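Local coordinates for glycoside hydrolase family protein (Novosphingobium sp. PP1Y, PDB 6Q2F), which probably releases terminal alpha-L-rhamnose from glycosides by hydrolysis, acting as an alpha-L-rhamnosidase, at residues L1011-D1015 with L1127-I1133; A991-Q997 with G1027-R1033; V464-D468 with A510-P514; V154-T158 with L170-P174; G64-K68 with V681-V685. All coordinates share one frame; numbering follows the deposited sequence.

Contact 1 (L1011-D1015 with L1127-I1133); sequences LEPLD and LRPSGLI
L1014 and D1015 hold S1130 by both polar groups of its backbone, pinning a loop of the C-terminal beta sandwich, which resembles a galactose-binding domain, to the start of strand 1131-1140. The packing is close here. L1014 N donates to S1130 O at 3.0 Å, while the L1014 side chain lies over G1131, CD1 4.0 Å from CA; a side chain at that glycine would run into L1014, and its positive phi fits the same choice. Further along, L1011 crosses L1132 obliquely, its CD2 coming within 3.8 Å of L1132 CG. No direct backbone bond is made at L1011 and E1012, where water takes over. One molecule donates to both L1011 O and I1133 O, a second to E1012 O and L1132 O, so these carbonyls are bridged indirectly. E1012 points away from the strand here, whereas P1013 rests its CA and CB on I1133 CG1, CB at 4.0 Å, with CA also near S1130 O. At the other end D1015 holds its carboxylate in the +60° rotamer, CG flanked by N and C (chi1 56°), and S1130 N reaches its OD1 at 2.9 Å from above the carboxylate plane, 40° out of it.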
# COMPACT_ATOMS: atom_id res chain seq x y z
N LEU A 1011 -21.18 11.56 -39.99
CA LEU A 1011 -20.34 11.13 -38.88
C LEU A 1011 -20.57 9.64 -38.65
O LEU A 1011 -21.72 9.20 -38.58
CB LEU A 1011 -20.67 11.92 -37.62
CG LEU A 1011 -20.02 13.28 -37.36
CD1 LEU A 1011 -20.54 13.93 -36.08
CD2 LEU A 1011 -18.50 13.17 -37.34
N GLU A 1012 -19.49 8.88 -38.58
CA GLU A 1012 -19.56 7.44 -38.36
C GLU A 1012 -18.40 7.01 -37.47
O GLU A 1012 -17.33 7.62 -37.51
CB GLU A 1012 -19.49 6.65 -39.69
CG GLU A 1012 -20.64 6.91 -40.66
CD GLU A 1012 -21.93 6.20 -40.25
OE1 GLU A 1012 -23.02 6.65 -40.67
OE2 GLU A 1012 -21.85 5.20 -39.50
N PRO A 1013 -18.59 5.97 -36.66
CA PRO A 1013 -17.45 5.44 -35.89
C PRO A 1013 -16.39 4.94 -36.86
O PRO A 1013 -16.67 4.09 -37.71
CB PRO A 1013 -18.07 4.30 -35.06
CG PRO A 1013 -19.55 4.48 -35.16
CD PRO A 1013 -19.81 5.18 -36.47
N LEU A 1014 -15.18 5.50 -36.74
CA LEU A 1014 -14.11 5.15 -37.67
C LEU A 1014 -13.80 3.66 -37.62
O LEU A 1014 -13.45 3.07 -38.65
CB LEU A 1014 -12.85 5.95 -37.36
CG LEU A 1014 -13.03 7.47 -37.42
CD1 LEU A 1014 -11.73 8.22 -37.20
CD2 LEU A 1014 -13.66 7.87 -38.75
N ASP A 1015 -13.94 3.02 -36.46
CA ASP A 1015 -13.66 1.60 -36.35
C ASP A 1015 -14.63 0.73 -37.14
O ASP A 1015 -14.38 -0.47 -37.28
CB ASP A 1015 -13.68 1.18 -34.89
CG ASP A 1015 -14.98 1.53 -34.22
OD1 ASP A 1015 -15.20 2.73 -33.96
OD2 ASP A 1015 -15.78 0.60 -33.94
N LEU A 1127 -12.50 -3.91 -31.56
CA LEU A 1127 -11.98 -2.54 -31.62
C LEU A 1127 -12.69 -1.64 -30.60
O LEU A 1127 -13.79 -1.93 -30.14
CB LEU A 1127 -12.16 -1.96 -33.02
CG LEU A 1127 -11.43 -2.68 -34.14
CD1 LEU A 1127 -11.71 -1.96 -35.47
CD2 LEU A 1127 -9.95 -2.73 -33.85
N ARG A 1128 -12.01 -0.54 -30.24
CA ARG A 1128 -12.67 0.46 -29.41
C ARG A 1128 -13.38 1.48 -30.31
O ARG A 1128 -12.88 1.80 -31.39
CB ARG A 1128 -11.66 1.19 -28.51
CG ARG A 1128 -11.13 0.33 -27.36
CD ARG A 1128 -9.99 1.00 -26.62
NE ARG A 1128 -10.34 2.34 -26.16
CZ ARG A 1128 -10.42 2.73 -24.89
NH1 ARG A 1128 -10.17 1.87 -23.90
NH2 ARG A 1128 -10.75 3.98 -24.61
N PRO A 1129 -14.53 2.01 -29.91
CA PRO A 1129 -15.15 3.07 -30.71
C PRO A 1129 -14.16 4.21 -30.92
O PRO A 1129 -13.43 4.59 -30.00
CB PRO A 1129 -16.35 3.50 -29.86
CG PRO A 1129 -16.58 2.36 -28.90
CD PRO A 1129 -15.21 1.83 -28.62
N SER A 1130 -14.10 4.72 -32.15
CA SER A 1130 -13.06 5.65 -32.54
C SER A 1130 -13.64 6.86 -33.26
O SER A 1130 -14.59 6.74 -34.05
CB SER A 1130 -12.04 4.95 -33.45
OG SER A 1130 -10.95 5.80 -33.71
N GLY A 1131 -13.05 8.03 -33.00
CA GLY A 1131 -13.35 9.25 -33.73
C GLY A 1131 -14.50 10.04 -33.14
O GLY A 1131 -14.92 9.86 -31.98
N LEU A 1132 -15.00 10.97 -33.96
CA LEU A 1132 -16.11 11.84 -33.60
C LEU A 1132 -17.39 11.12 -34.01
O LEU A 1132 -17.78 11.15 -35.18
CB LEU A 1132 -16.00 13.19 -34.29
CG LEU A 1132 -17.10 14.23 -33.98
CD1 LEU A 1132 -17.24 14.45 -32.47
CD2 LEU A 1132 -16.82 15.55 -34.67
N ILE A 1133 -18.05 10.46 -33.06
CA ILE A 1133 -19.23 9.68 -33.39
C ILE A 1133 -20.51 10.52 -33.36
O ILE A 1133 -21.43 10.28 -34.14
CB ILE A 1133 -19.30 8.48 -32.43
CG1 ILE A 1133 -18.12 7.54 -32.66
CG2 ILE A 1133 -20.63 7.74 -32.56
CD1 ILE A 1133 -17.91 6.54 -31.54
O HOH W 1 -22.10 8.10 -35.80
O HOH W 2 -16.58 9.96 -37.36

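Contact 2 (A991-Q997 with G1027-R1033); sequences AWQVAFQ and GIATYSR
R1033 lays its aliphatic part over the indole of W992: CD sits 3.6 Å from the centroid of the six-membered ring, over the face, in a CH-pi contact. The chain of R1033 is extended from CG to NE, which carries the guanidinium past the indole and turns its edge to W992 NE1; any cation-pi attraction is long and weak. Next along the strand, W992 CE3 meets Y1031 CB at 3.8 Å, the two side chains crossing at about a right angle. V994 and Y1031 then lie side by side, with V994 CG1 over the centre of the phenol ring and CG2 3.6 Å from CD2. A1029 CB fills in against F996 CE1 at 3.9 Å. The antiparallel backbone ladder sets this spacing. Q993 with S1032 and A995 with T1030 are hydrogen-bonded pairs, T1030 N to A995 O at 2.7 Å being almost straight (179°). Q997 bonds I1028 twice, its N donating to I1028 O and its side-chain OE1 accepting from I1028 N at 3.0 Å. Second-shell partners fix the polar ends: R1033 NH2 bonds to D989 O and Y1031 OH to L1132 N. The two are the second and third strands of a six-stranded antiparallel sheet, with strand 1005-1008 flanking 992-996 and strand 1086-1095 flanking 1028-1037, while strand 1131-1140 of the other sheet packs L1132 and V1136 on W992.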
# COMPACT_ATOMS: atom_id res chain seq x y z
N ALA A 991 -21.94 16.70 -44.01
CA ALA A 991 -20.59 16.29 -44.37
C ALA A 991 -19.52 16.89 -43.45
O ALA A 991 -19.61 18.05 -43.05
CB ALA A 991 -20.28 16.68 -45.82
N TRP A 992 -18.50 16.09 -43.16
CA TRP A 992 -17.32 16.56 -42.44
C TRP A 992 -16.07 16.20 -43.22
O TRP A 992 -15.99 15.12 -43.82
CB TRP A 992 -17.23 15.95 -41.04
CG TRP A 992 -18.29 16.35 -40.09
CD1 TRP A 992 -19.60 15.97 -40.11
CD2 TRP A 992 -18.13 17.16 -38.93
NE1 TRP A 992 -20.28 16.53 -39.05
CE2 TRP A 992 -19.39 17.26 -38.30
CE3 TRP A 992 -17.04 17.84 -38.37
CZ2 TRP A 992 -19.58 17.98 -37.14
CZ3 TRP A 992 -17.24 18.56 -37.22
CH2 TRP A 992 -18.50 18.63 -36.62
N GLN A 993 -15.09 17.09 -43.19
CA GLN A 993 -13.74 16.77 -43.62
C GLN A 993 -13.00 16.14 -42.45
O GLN A 993 -13.11 16.62 -41.31
CB GLN A 993 -12.99 18.01 -44.09
CG GLN A 993 -13.80 18.89 -45.05
CD GLN A 993 -14.49 18.08 -46.12
OE1 GLN A 993 -13.87 17.26 -46.80
NE2 GLN A 993 -15.79 18.28 -46.26
N VAL A 994 -12.27 15.07 -42.72
CA VAL A 994 -11.43 14.41 -41.73
C VAL A 994 -10.02 14.30 -42.27
O VAL A 994 -9.82 13.74 -43.35
CB VAL A 994 -11.97 13.02 -41.36
CG1 VAL A 994 -11.23 12.50 -40.13
CG2 VAL A 994 -13.46 13.08 -41.11
N ALA A 995 -9.05 14.79 -41.51
CA ALA A 995 -7.64 14.65 -41.86
C ALA A 995 -6.96 13.81 -40.79
O ALA A 995 -7.20 14.02 -39.60
CB ALA A 995 -6.95 16.02 -42.01
N PHE A 996 -6.13 12.88 -41.22
CA PHE A 996 -5.52 11.92 -40.32
C PHE A 996 -4.05 12.22 -40.11
O PHE A 996 -3.31 12.51 -41.05
CB PHE A 996 -5.69 10.50 -40.83
CG PHE A 996 -7.11 10.02 -40.81
CD1 PHE A 996 -7.64 9.49 -39.65
CD2 PHE A 996 -7.91 10.09 -41.94
CE1 PHE A 996 -8.94 9.03 -39.61
CE2 PHE A 996 -9.23 9.64 -41.91
CZ PHE A 996 -9.74 9.11 -40.74
N GLN A 997 -3.63 12.17 -38.84
CA GLN A 997 -2.22 12.23 -38.48
C GLN A 997 -1.38 11.34 -39.38
O GLN A 997 -1.70 10.17 -39.60
CB GLN A 997 -2.05 11.80 -37.03
CG GLN A 997 -0.68 12.05 -36.51
CD GLN A 997 -0.62 11.92 -34.98
OE1 GLN A 997 -1.51 11.37 -34.34
NE2 GLN A 997 0.45 12.44 -34.40
N GLY A 1027 -4.43 7.64 -33.26
CA GLY A 1027 -3.75 8.92 -33.37
C GLY A 1027 -4.76 10.05 -33.28
O GLY A 1027 -5.79 9.93 -32.62
N ILE A 1028 -4.45 11.16 -33.95
CA ILE A 1028 -5.29 12.35 -33.93
C ILE A 1028 -5.94 12.50 -35.29
O ILE A 1028 -5.25 12.69 -36.30
CB ILE A 1028 -4.49 13.61 -33.55
CG1 ILE A 1028 -3.79 13.42 -32.19
CG2 ILE A 1028 -5.41 14.81 -33.49
CD1 ILE A 1028 -2.98 14.62 -31.76
N ALA A 1029 -7.27 12.41 -35.33
CA ALA A 1029 -8.04 12.70 -36.53
C ALA A 1029 -8.65 14.09 -36.38
O ALA A 1029 -9.28 14.40 -35.36
CB ALA A 1029 -9.13 11.66 -36.75
N THR A 1030 -8.46 14.94 -37.39
CA THR A 1030 -8.90 16.33 -37.35
C THR A 1030 -10.17 16.49 -38.19
O THR A 1030 -10.12 16.37 -39.43
CB THR A 1030 -7.79 17.26 -37.83
OG1 THR A 1030 -6.67 17.17 -36.95
CG2 THR A 1030 -8.28 18.71 -37.86
N TYR A 1031 -11.29 16.75 -37.53
CA TYR A 1031 -12.56 16.95 -38.21
C TYR A 1031 -12.79 18.43 -38.47
O TYR A 1031 -12.53 19.27 -37.61
CB TYR A 1031 -13.71 16.38 -37.38
CG TYR A 1031 -13.77 14.88 -37.27
CD1 TYR A 1031 -12.86 14.17 -36.47
CD2 TYR A 1031 -14.79 14.16 -37.90
CE1 TYR A 1031 -12.94 12.78 -36.35
CE2 TYR A 1031 -14.87 12.78 -37.76
CZ TYR A 1031 -13.95 12.10 -36.99
OH TYR A 1031 -14.04 10.74 -36.85
N SER A 1032 -13.34 18.73 -39.64
CA SER A 1032 -13.38 20.07 -40.20
C SER A 1032 -14.75 20.30 -40.81
O SER A 1032 -15.30 19.40 -41.45
CB SER A 1032 -12.31 20.25 -41.29
OG SER A 1032 -12.37 21.54 -41.88
N ARG A 1033 -15.28 21.51 -40.63
CA ARG A 1033 -16.63 21.85 -41.04
C ARG A 1033 -16.85 23.33 -40.74
O ARG A 1033 -16.15 23.92 -39.91
CB ARG A 1033 -17.64 21.00 -40.26
CG ARG A 1033 -19.05 20.97 -40.78
CD ARG A 1033 -19.96 20.41 -39.69
NE ARG A 1033 -21.31 20.12 -40.15
CZ ARG A 1033 -22.20 21.06 -40.47
NH1 ARG A 1033 -21.86 22.33 -40.41
NH2 ARG A 1033 -23.42 20.71 -40.87
O HOH W 3 -5.03 15.30 -37.45

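Contact 3 (V464-D468 with A510-P514); sequences VDKFD and ANWTP
Two extended first torsions bring D465 and T513 together: CG of the aspartate lies opposite its own N (chi1 177°), and OG1 of the threonine does likewise (chi1 -165°). The side chains cross at about a right angle, and T513 OG1 donates to D465 OD2 at 2.7 Å, arriving on the syn side but 29° out of the carboxylate plane. The other oxygen is used at home, OD1 accepting from F467 N at 2.9 Å, so both ends of the carboxylate are held and its rotation is fixed. OD2 also forms a salt bridge with K151. With an alanine here, K151 would probably lose its counter-charge and T513 OG1 its acceptor, and the turn would lose its side-chain brace. F467 packs beside this bond. Its CB rests 3.7 Å from T513 CB, and the ring turns its edge to the second segment, CE2 lying 3.5 Å from A510 O and 3.8 Å from A510 CB. Two waters complete the joint: one donates to W512 O at 2.7 Å and weakly to D465 OD1, the other to T513 OG1 and D468 OD2. D465 to D468 is a type I beta turn reinforced by an Asx turn, and D468 caps helix 469-487 through A471 N. The contact thus joins a helix N-cap to the loop after strand 497-502, a beta-alpha loop of a (beta/alpha)8 barrel.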
# COMPACT_ATOMS: atom_id res chain seq x y z
N VAL A 464 19.87 -3.98 3.50
CA VAL A 464 20.48 -3.61 4.78
C VAL A 464 19.53 -3.97 5.93
O VAL A 464 18.30 -3.95 5.78
CB VAL A 464 20.84 -2.12 4.82
CG1 VAL A 464 19.58 -1.24 4.90
CG2 VAL A 464 21.74 -1.81 6.03
N ASP A 465 20.11 -4.33 7.07
CA ASP A 465 19.36 -4.66 8.27
C ASP A 465 18.45 -3.50 8.66
O ASP A 465 18.93 -2.45 9.10
CB ASP A 465 20.36 -5.02 9.40
CG ASP A 465 19.67 -5.30 10.74
OD1 ASP A 465 18.44 -5.06 10.85
OD2 ASP A 465 20.36 -5.76 11.67
N LYS A 466 17.14 -3.67 8.48
CA LYS A 466 16.20 -2.57 8.63
C LYS A 466 16.01 -2.14 10.08
O LYS A 466 15.41 -1.08 10.32
CB LYS A 466 14.85 -2.97 8.02
CG LYS A 466 14.94 -3.54 6.59
CD LYS A 466 15.07 -2.43 5.55
CE LYS A 466 15.24 -3.01 4.13
NZ LYS A 466 16.65 -2.94 3.62
N PHE A 467 16.48 -2.93 11.04
CA PHE A 467 16.35 -2.61 12.46
C PHE A 467 17.59 -1.96 13.05
O PHE A 467 17.60 -1.65 14.24
CB PHE A 467 16.00 -3.88 13.24
CG PHE A 467 14.92 -4.71 12.59
CD1 PHE A 467 13.64 -4.19 12.41
CD2 PHE A 467 15.17 -6.03 12.19
CE1 PHE A 467 12.64 -4.94 11.83
CE2 PHE A 467 14.17 -6.78 11.60
CZ PHE A 467 12.90 -6.23 11.40
N ASP A 468 18.63 -1.73 12.24
CA ASP A 468 19.92 -1.23 12.70
C ASP A 468 20.17 0.14 12.08
O ASP A 468 20.57 0.23 10.92
CB ASP A 468 21.04 -2.21 12.34
CG ASP A 468 22.39 -1.81 12.93
OD1 ASP A 468 22.83 -0.66 12.74
OD2 ASP A 468 23.01 -2.65 13.62
N ALA A 510 12.66 -10.87 8.83
CA ALA A 510 13.83 -10.77 9.69
C ALA A 510 13.38 -10.53 11.13
O ALA A 510 12.40 -9.82 11.39
CB ALA A 510 14.74 -9.65 9.22
N ASN A 511 14.10 -11.13 12.09
CA ASN A 511 13.66 -10.99 13.47
C ASN A 511 14.82 -10.92 14.44
O ASN A 511 14.67 -11.29 15.62
CB ASN A 511 12.73 -12.15 13.87
CG ASN A 511 13.46 -13.49 13.98
OD1 ASN A 511 14.64 -13.62 13.66
ND2 ASN A 511 12.73 -14.51 14.43
N TRP A 512 16.00 -10.50 13.99
CA TRP A 512 17.11 -10.24 14.90
C TRP A 512 17.90 -9.04 14.41
O TRP A 512 18.00 -8.78 13.21
CB TRP A 512 18.06 -11.45 15.06
CG TRP A 512 19.19 -11.11 15.98
CD1 TRP A 512 20.46 -10.78 15.63
CD2 TRP A 512 19.12 -10.97 17.41
NE1 TRP A 512 21.21 -10.48 16.75
CE2 TRP A 512 20.40 -10.58 17.85
CE3 TRP A 512 18.11 -11.15 18.36
CZ2 TRP A 512 20.70 -10.38 19.20
CZ3 TRP A 512 18.39 -10.94 19.69
CH2 TRP A 512 19.68 -10.57 20.10
N THR A 513 18.45 -8.31 15.36
CA THR A 513 19.38 -7.24 15.05
C THR A 513 20.29 -7.12 16.26
O THR A 513 19.86 -7.41 17.38
CB THR A 513 18.64 -5.92 14.73
OG1 THR A 513 19.52 -4.99 14.09
CG2 THR A 513 18.03 -5.28 15.98
N PRO A 514 21.56 -6.75 16.08
CA PRO A 514 22.54 -6.94 17.17
C PRO A 514 22.21 -6.21 18.47
O PRO A 514 22.49 -6.74 19.55
CB PRO A 514 23.86 -6.45 16.54
CG PRO A 514 23.68 -6.78 15.07
CD PRO A 514 22.21 -6.42 14.80
O HOH W 4 17.70 -7.96 10.62
O HOH W 5 20.96 -3.49 15.87

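Contact 4 (V154-T158 with L170-P174); sequences VWSET and LASPP
S156 reaches A171, joining segment 154-158 of strand 151-160 to a run of residues in polyproline II-like conformation, which covers an outermost strand of a four-stranded antiparallel sheet. The two directions are 150° apart, so the segments run roughly antiparallel, yet side chains and ring carbons make most of the joint. V154, S156 and T158 point toward the second segment, whereas W155 and E157 point away, as strand geometry requires. S156 tucks OG over its own backbone (chi1 76°), and the hydroxyl donates to A171 O at 2.6 Å, the donor tilted 32° from the carbonyl plane. Without the hydroxyl, as with an alanine here, A171 O would probably lose its donor from the strand and this end of the segment its polar tether. Nearer the start of segment 154-158 both prolines touch V154. V154 meets P173 at a slant, CG2 lying 3.9 Å from P173 CB, and its CB meets P174 CD at 4.0 Å; the same CG2 approaches P174 O at 3.4 Å. CD of P174 also lies 3.6 Å from W155 O, a carbonyl that accepts a hydrogen bond from Q181. R442 of the neighbouring strand 436-447 pairs with S156 through the backbone and touches P173. At the far end L170 swings its tip inward across T158, bringing CD2 to 3.5 Å from OG1.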
# COMPACT_ATOMS: atom_id res chain seq x y z
N VAL A 154 18.76 -17.99 14.98
CA VAL A 154 18.97 -19.43 14.79
C VAL A 154 19.55 -19.96 16.09
O VAL A 154 20.02 -19.21 16.95
CB VAL A 154 19.92 -19.77 13.62
CG1 VAL A 154 19.24 -19.51 12.26
CG2 VAL A 154 21.19 -18.96 13.74
N TRP A 155 19.54 -21.29 16.24
CA TRP A 155 19.95 -21.84 17.52
C TRP A 155 20.34 -23.30 17.39
O TRP A 155 19.87 -24.00 16.49
CB TRP A 155 18.84 -21.71 18.58
CG TRP A 155 17.57 -22.35 18.15
CD1 TRP A 155 17.17 -23.63 18.39
CD2 TRP A 155 16.52 -21.73 17.39
NE1 TRP A 155 15.94 -23.85 17.82
CE2 TRP A 155 15.52 -22.70 17.20
CE3 TRP A 155 16.34 -20.46 16.85
CZ2 TRP A 155 14.34 -22.43 16.50
CZ3 TRP A 155 15.17 -20.19 16.14
CH2 TRP A 155 14.18 -21.18 15.97
N SER A 156 21.21 -23.73 18.30
CA SER A 156 21.43 -25.14 18.59
C SER A 156 21.04 -25.39 20.04
O SER A 156 21.01 -24.47 20.86
CB SER A 156 22.89 -25.55 18.38
OG SER A 156 23.69 -25.07 19.44
N GLU A 157 20.72 -26.64 20.33
CA GLU A 157 20.29 -27.08 21.64
C GLU A 157 21.07 -28.24 22.19
O GLU A 157 21.43 -29.15 21.50
CB GLU A 157 18.91 -27.58 21.52
CG GLU A 157 17.84 -26.58 21.74
CD GLU A 157 16.54 -27.26 22.02
OE1 GLU A 157 16.56 -28.40 22.56
OE2 GLU A 157 15.49 -26.67 21.69
N THR A 158 21.29 -28.23 23.48
CA THR A 158 22.03 -29.31 24.11
C THR A 158 21.40 -29.60 25.47
O THR A 158 20.73 -28.75 26.06
CB THR A 158 23.52 -28.96 24.25
OG1 THR A 158 24.02 -28.51 22.98
CG2 THR A 158 24.34 -30.17 24.66
N LEU A 170 29.82 -26.60 22.46
CA LEU A 170 28.45 -26.30 22.07
C LEU A 170 28.36 -26.27 20.56
O LEU A 170 29.04 -25.46 19.91
CB LEU A 170 28.00 -24.96 22.65
CG LEU A 170 27.34 -24.95 24.02
CD1 LEU A 170 26.88 -23.55 24.36
CD2 LEU A 170 26.19 -25.94 24.06
N ALA A 171 27.53 -27.15 19.99
CA ALA A 171 27.27 -27.15 18.56
C ALA A 171 26.94 -25.74 18.06
O ALA A 171 26.12 -25.04 18.66
CB ALA A 171 26.12 -28.10 18.23
N SER A 172 27.62 -25.34 17.00
CA SER A 172 27.36 -24.05 16.39
C SER A 172 25.94 -23.99 15.84
O SER A 172 25.45 -24.97 15.28
CB SER A 172 28.37 -23.80 15.26
OG SER A 172 29.69 -23.69 15.75
N PRO A 173 25.23 -22.88 16.03
CA PRO A 173 23.96 -22.68 15.33
C PRO A 173 24.16 -22.67 13.83
O PRO A 173 25.25 -22.36 13.35
CB PRO A 173 23.49 -21.31 15.83
CG PRO A 173 24.18 -21.13 17.13
CD PRO A 173 25.52 -21.79 16.97
N PRO A 174 23.12 -23.00 13.05
CA PRO A 174 23.26 -22.95 11.59
C PRO A 174 23.77 -21.60 11.14
O PRO A 174 23.46 -20.56 11.73
CB PRO A 174 21.83 -23.19 11.10
CG PRO A 174 21.14 -23.86 12.23
CD PRO A 174 21.75 -23.33 13.48

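Contact 5 (G64-K68 with V681-V685); sequences GNITK and VHVPV
The imidazole of H682 turns an edge to segment 64-68, with T67 N and I66 CA lying near its plane, while on one face the backbone N of P684 sits 3.8 Å above the ring, offset toward the rim. N65 O approaches CD2 of H682 to 3.2 Å, and the ring of W61 meets the imidazole with planes at about 50°. T67 N donates to H682 NE2 at 3.3 Å, only 6° out of the ring plane, so the bond is long but well aimed. I66 CG2 comes 4.0 Å from NE2, the two side chains crossing at about a right angle. D74 bonds ND1, fixing the rotation that presents NE2 to the chain. Both segments are loops following neighbouring parallel strands, 56-62 and 674-677, the first and last strands of a (beta/alpha)8 barrel, so the contact bridges the seam where the barrel closes. T67 is the N-cap of helix 68-81: its OG1, at chi1 66°, accepts from G70 N and donates to P684 O at 2.7 Å, in the carbonyl plane on a lone pair. N65 centres an inverse gamma turn. Its O lies 3.5 Å from P684 CB, and a water donates to N65 O at 2.8 Å and to H682 O.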
# COMPACT_ATOMS: atom_id res chain seq x y z
N GLY A 64 18.56 -0.62 -19.58
CA GLY A 64 19.60 0.05 -20.34
C GLY A 64 19.13 0.76 -21.60
O GLY A 64 19.97 1.37 -22.29
N ASN A 65 17.85 0.70 -21.95
CA ASN A 65 17.32 1.40 -23.12
C ASN A 65 17.19 2.89 -22.81
O ASN A 65 16.12 3.38 -22.43
CB ASN A 65 15.99 0.80 -23.54
CG ASN A 65 16.15 -0.51 -24.29
OD1 ASN A 65 16.74 -0.53 -25.36
ND2 ASN A 65 15.62 -1.59 -23.74
N ILE A 66 18.29 3.62 -22.99
CA ILE A 66 18.43 4.98 -22.48
C ILE A 66 19.24 5.80 -23.47
O ILE A 66 20.31 5.36 -23.90
CB ILE A 66 19.16 5.02 -21.12
CG1 ILE A 66 18.50 4.09 -20.10
CG2 ILE A 66 19.27 6.44 -20.60
CD1 ILE A 66 19.53 3.50 -19.09
N THR A 67 18.76 6.99 -23.81
CA THR A 67 19.60 7.95 -24.53
C THR A 67 19.34 9.34 -23.96
O THR A 67 18.24 9.64 -23.48
CB THR A 67 19.35 8.00 -26.05
OG1 THR A 67 18.04 8.48 -26.32
CG2 THR A 67 19.54 6.63 -26.71
N LYS A 68 20.35 10.21 -24.05
CA LYS A 68 20.16 11.60 -23.68
C LYS A 68 19.15 12.28 -24.59
O LYS A 68 18.35 13.11 -24.14
CB LYS A 68 21.50 12.33 -23.71
CG LYS A 68 22.31 12.10 -22.42
CD LYS A 68 23.79 12.11 -22.71
CE LYS A 68 24.39 13.44 -22.31
NZ LYS A 68 25.78 13.55 -22.78
N VAL A 681 7.33 5.33 -18.84
CA VAL A 681 8.57 4.70 -19.23
C VAL A 681 9.37 5.64 -20.13
O VAL A 681 8.82 6.35 -20.97
CB VAL A 681 8.25 3.36 -19.92
CG1 VAL A 681 9.38 2.93 -20.83
CG2 VAL A 681 7.99 2.28 -18.87
N HIS A 682 10.68 5.66 -19.93
CA HIS A 682 11.57 6.50 -20.73
C HIS A 682 11.59 6.02 -22.18
O HIS A 682 11.75 4.82 -22.45
CB HIS A 682 12.98 6.46 -20.16
CG HIS A 682 14.04 6.89 -21.12
ND1 HIS A 682 14.02 8.11 -21.75
CD2 HIS A 682 15.18 6.28 -21.53
CE1 HIS A 682 15.08 8.23 -22.52
NE2 HIS A 682 15.81 7.13 -22.40
N VAL A 683 11.45 6.97 -23.11
CA VAL A 683 11.43 6.69 -24.54
C VAL A 683 12.79 7.02 -25.12
O VAL A 683 13.13 8.20 -25.30
CB VAL A 683 10.32 7.49 -25.24
CG1 VAL A 683 10.38 7.28 -26.76
CG2 VAL A 683 8.97 7.11 -24.67
N PRO A 684 13.64 6.03 -25.39
CA PRO A 684 15.01 6.33 -25.84
C PRO A 684 15.12 6.65 -27.32
O PRO A 684 16.08 7.34 -27.70
CB PRO A 684 15.77 5.05 -25.51
CG PRO A 684 14.74 4.00 -25.77
CD PRO A 684 13.47 4.60 -25.12
N VAL A 685 14.21 6.17 -28.16
CA VAL A 685 14.25 6.39 -29.60
C VAL A 685 12.82 6.66 -30.07
O VAL A 685 11.86 6.16 -29.49
CB VAL A 685 14.87 5.18 -30.37
CG1 VAL A 685 16.30 4.93 -29.91
CG2 VAL A 685 14.05 3.93 -30.15
O HOH W 6 13.72 2.96 -21.14

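How the contacts relate
From the N terminus, segment 64-68 comes first but waits for 681-685, so contact 5 closes the longest loop and joins the ends of the barrel sheet. Within that span two smaller loops close in turn: contact 4, short and local, on strand 151-160, then contact 3, between the loop leading into helix 469-487 and the loop after barrel strand 497-502. These two lie close, nearest atoms about 6 Å apart, though they do not touch. Contacts 1 and 2 follow in the C-terminal sandwich and cross: 991-997 opens, 1011-1015 opens, 1027-1033 closes contact 2 and 1127-1133 closes contact 1. They touch, L1011 CG lying 3.7 Å from W992 NE1, while contact 5 stays about 14 Å from contact 2 at the nearest atoms.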